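Local atomic coordinates of neurotoxin (PDB entry 3N7L), a protein that probably binds gangliosides on nerve cells through this receptor-binding domain of botulinum neurotoxin serotype D/C, so helping the toxin to attach to its target. Residues Y319-L325 and Y382-L386. Residues are numbered along the deposited sequence; the frame is centred on the assembly and turned at random.
Sequences YKPSRNL and YSFKL. With SO4 (sulfate ion), chain D.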
loop_
_atom_site.group_PDB
_atom_site.type_symbol
_atom_site.label_atom_id
_atom_site.label_comp_id
_atom_site.label_asym_id
_atom_site.label_seq_id
_atom_site.Cartn_x
_atom_site.Cartn_y
_atom_site.Cartn_z
ATOM N N TYR A 319 -14.938 -11.368 26.140
ATOM C CA TYR A 319 -15.990 -11.241 27.140
ATOM C C TYR A 319 -16.952 -12.403 26.942
ATOM O O TYR A 319 -16.922 -13.056 25.900
ATOM C CB TYR A 319 -16.723 -9.895 27.007
ATOM C CG TYR A 319 -17.517 -9.718 25.734
ATOM C CD1 TYR A 319 -18.858 -10.080 25.672
ATOM C CD2 TYR A 319 -16.923 -9.188 24.588
ATOM C CE1 TYR A 319 -19.594 -9.918 24.498
ATOM C CE2 TYR A 319 -17.650 -9.021 23.411
ATOM C CZ TYR A 319 -18.980 -9.389 23.375
ATOM O OH TYR A 319 -19.696 -9.250 22.213
ATOM N N LYS A 320 -17.786 -12.669 27.944
ATOM C CA LYS A 320 -18.761 -13.761 27.863
ATOM C C LYS A 320 -20.046 -13.253 27.233
ATOM O O LYS A 320 -20.684 -12.336 27.748
ATOM C CB LYS A 320 -19.061 -14.322 29.256
ATOM C CG LYS A 320 -19.946 -15.574 29.244
ATOM C CD LYS A 320 -20.100 -16.164 30.644
ATOM C CE LYS A 320 -20.876 -17.480 30.625
ATOM N NZ LYS A 320 -22.282 -17.303 30.162
ATOM N N PRO A 321 -20.447 -13.846 26.104
ATOM C CA PRO A 321 -21.673 -13.417 25.427
ATOM C C PRO A 321 -22.919 -13.911 26.163
ATOM O O PRO A 321 -22.832 -14.828 26.982
ATOM C CB PRO A 321 -21.519 -14.032 24.042
ATOM C CG PRO A 321 -20.842 -15.348 24.357
ATOM C CD PRO A 321 -19.802 -14.966 25.391
ATOM N N SER A 322 -24.066 -13.300 25.877
ATOM C CA SER A 322 -25.324 -13.683 26.512
ATOM C C SER A 322 -25.619 -15.179 26.346
ATOM O O SER A 322 -26.205 -15.805 27.221
ATOM C CB SER A 322 -26.475 -12.862 25.933
ATOM O OG SER A 322 -26.590 -13.071 24.536
ATOM N N ARG A 323 -25.230 -15.739 25.209
ATOM C CA ARG A 323 -25.427 -17.157 24.939
ATOM C C ARG A 323 -24.174 -17.622 24.212
ATOM O O ARG A 323 -23.503 -16.818 23.569
ATOM C CB ARG A 323 -26.647 -17.372 24.040
ATOM C CG ARG A 323 -26.656 -16.439 22.844
ATOM C CD ARG A 323 -27.308 -17.035 21.605
ATOM N NE ARG A 323 -28.710 -17.372 21.801
ATOM C CZ ARG A 323 -29.602 -17.442 20.817
ATOM N NH1 ARG A 323 -29.240 -17.190 19.566
ATOM N NH2 ARG A 323 -30.854 -17.783 21.082
ATOM N N ASN A 324 -23.853 -18.908 24.304
ATOM C CA ASN A 324 -22.669 -19.426 23.626
ATOM C C ASN A 324 -22.801 -19.187 22.117
ATOM O O ASN A 324 -23.815 -19.536 21.517
ATOM C CB ASN A 324 -22.515 -20.921 23.896
ATOM C CG ASN A 324 -21.162 -21.451 23.470
ATOM O OD1 ASN A 324 -20.742 -21.259 22.330
ATOM N ND2 ASN A 324 -20.471 -22.123 24.386
ATOM N N LEU A 325 -21.779 -18.596 21.506
ATOM C CA LEU A 325 -21.821 -18.310 20.074
ATOM C C LEU A 325 -21.411 -19.500 19.212
ATOM O O LEU A 325 -21.732 -19.553 18.024
ATOM C CB LEU A 325 -20.923 -17.115 19.744
ATOM C CG LEU A 325 -21.193 -15.797 20.484
ATOM C CD1 LEU A 325 -20.236 -14.727 19.978
ATOM C CD2 LEU A 325 -22.636 -15.364 20.268
ATOM N N TYR A 382 -23.301 -13.194 14.551
ATOM C CA TYR A 382 -23.888 -14.102 15.515
ATOM C C TYR A 382 -25.112 -13.478 16.167
ATOM O O TYR A 382 -25.189 -12.256 16.350
ATOM C CB TYR A 382 -22.859 -14.488 16.572
ATOM C CG TYR A 382 -21.646 -15.138 15.965
ATOM C CD1 TYR A 382 -20.553 -14.373 15.546
ATOM C CD2 TYR A 382 -21.611 -16.517 15.746
ATOM C CE1 TYR A 382 -19.462 -14.958 14.925
ATOM C CE2 TYR A 382 -20.520 -17.116 15.117
ATOM C CZ TYR A 382 -19.451 -16.328 14.710
ATOM O OH TYR A 382 -18.381 -16.910 14.073
ATOM N N SER A 383 -26.067 -14.329 16.522
ATOM C CA SER A 383 -27.302 -13.876 17.138
ATOM C C SER A 383 -27.284 -14.001 18.654
ATOM O O SER A 383 -27.307 -15.105 19.196
ATOM C CB SER A 383 -28.482 -14.675 16.572
ATOM O OG SER A 383 -29.697 -14.322 17.213
ATOM N N PHE A 384 -27.216 -12.866 19.336
ATOM C CA PHE A 384 -27.243 -12.864 20.788
ATOM C C PHE A 384 -27.717 -11.505 21.299
ATOM O O PHE A 384 -28.334 -10.746 20.549
ATOM C CB PHE A 384 -25.877 -13.265 21.387
ATOM C CG PHE A 384 -24.729 -12.337 21.049
ATOM C CD1 PHE A 384 -24.056 -11.654 22.059
ATOM C CD2 PHE A 384 -24.284 -12.191 19.735
ATOM C CE1 PHE A 384 -22.954 -10.838 21.767
ATOM C CE2 PHE A 384 -23.185 -11.379 19.431
ATOM C CZ PHE A 384 -22.517 -10.700 20.448
ATOM N N LYS A 385 -27.451 -11.201 22.565
ATOM C CA LYS A 385 -27.901 -9.937 23.132
ATOM C C LYS A 385 -26.770 -9.053 23.659
ATOM O O LYS A 385 -25.880 -9.524 24.367
ATOM C CB LYS A 385 -28.909 -10.218 24.257
ATOM C CG LYS A 385 -30.103 -11.058 23.813
ATOM C CD LYS A 385 -31.040 -11.373 24.972
ATOM C CE LYS A 385 -32.279 -12.113 24.480
ATOM N NZ LYS A 385 -33.173 -12.500 25.603
ATOM N N LEU A 386 -26.816 -7.771 23.302
ATOM C CA LEU A 386 -25.820 -6.795 23.741
ATOM C C LEU A 386 -26.520 -5.541 24.255
ATOM O O LEU A 386 -27.603 -5.178 23.780
ATOM C CB LEU A 386 -24.879 -6.405 22.589
ATOM C CG LEU A 386 -23.847 -7.426 22.093
ATOM C CD1 LEU A 386 -23.146 -6.887 20.850
ATOM C CD2 LEU A 386 -22.838 -7.724 23.195
HETATM S S SO4 D . -17.197 -24.125 23.793
HETATM O O1 SO4 D . -18.571 -24.313 23.305
HETATM O O2 SO4 D . -17.223 -23.654 25.189
HETATM O O3 SO4 D . -16.476 -23.122 22.951
HETATM O O4 SO4 D . -16.483 -25.412 23.699
HETATM O O HOH W 1 -23.639 -10.493 25.365
#
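Ser322 and Phe384 meet with their first torsions alike: Ser322 OG and Phe384 CG each lie between the backbone N and the carbonyl carbon of their residue (chi1 near 60° in both). This puts Ser322 OG beside Lys385 N and Phe384 CB, and sets the Phe384 ring between Tyr319 and Leu325. The site lies in the C-terminal receptor-binding half, which has the beta-trefoil fold. Here the loop joining strands 313-318 and 329-335 packs against the end of strand 373-384. Ser322 OG accepts a hydrogen bond of 2.9 Å from Lys385 N, nearly straight at 159°. It also sits in the plane of the Phe384 ring, at the edge. One water bridges Ser322 and Lys385, accepting from Ser322 N and donating to Lys385 O.

The buried Phe384 ring is met from several sides. Leu325 CD2 lies over one face in a CH-pi contact, 4.0 Å from the ring centroid. The same methyl touches Tyr382 CB. At the ring edge, Tyr319 OH comes to 3.6 Å from Phe384 CZ. That hydroxyl also meets the CD2 methyl of Leu386. Pro321 CB adds an oblique apolar contact. Pro331 of strand 329-335 backs Tyr319, Pro321 and Leu325, while Tyr382 and Leu325 both rest on Ile398 of strand 394-402.

At the surface, Arg323 bends and lays CG 3.6 Å from Phe384 CB. A sulfate, probably from the crystallisation liquor, accepts a hydrogen bond from Asn324 ND2 and another from Asp328 N. Arg323 NH1 donates a hydrogen bond to Ser383 O at 2.9 Å, bent to 132°, with the nitrogen standing above the carbonyl plane.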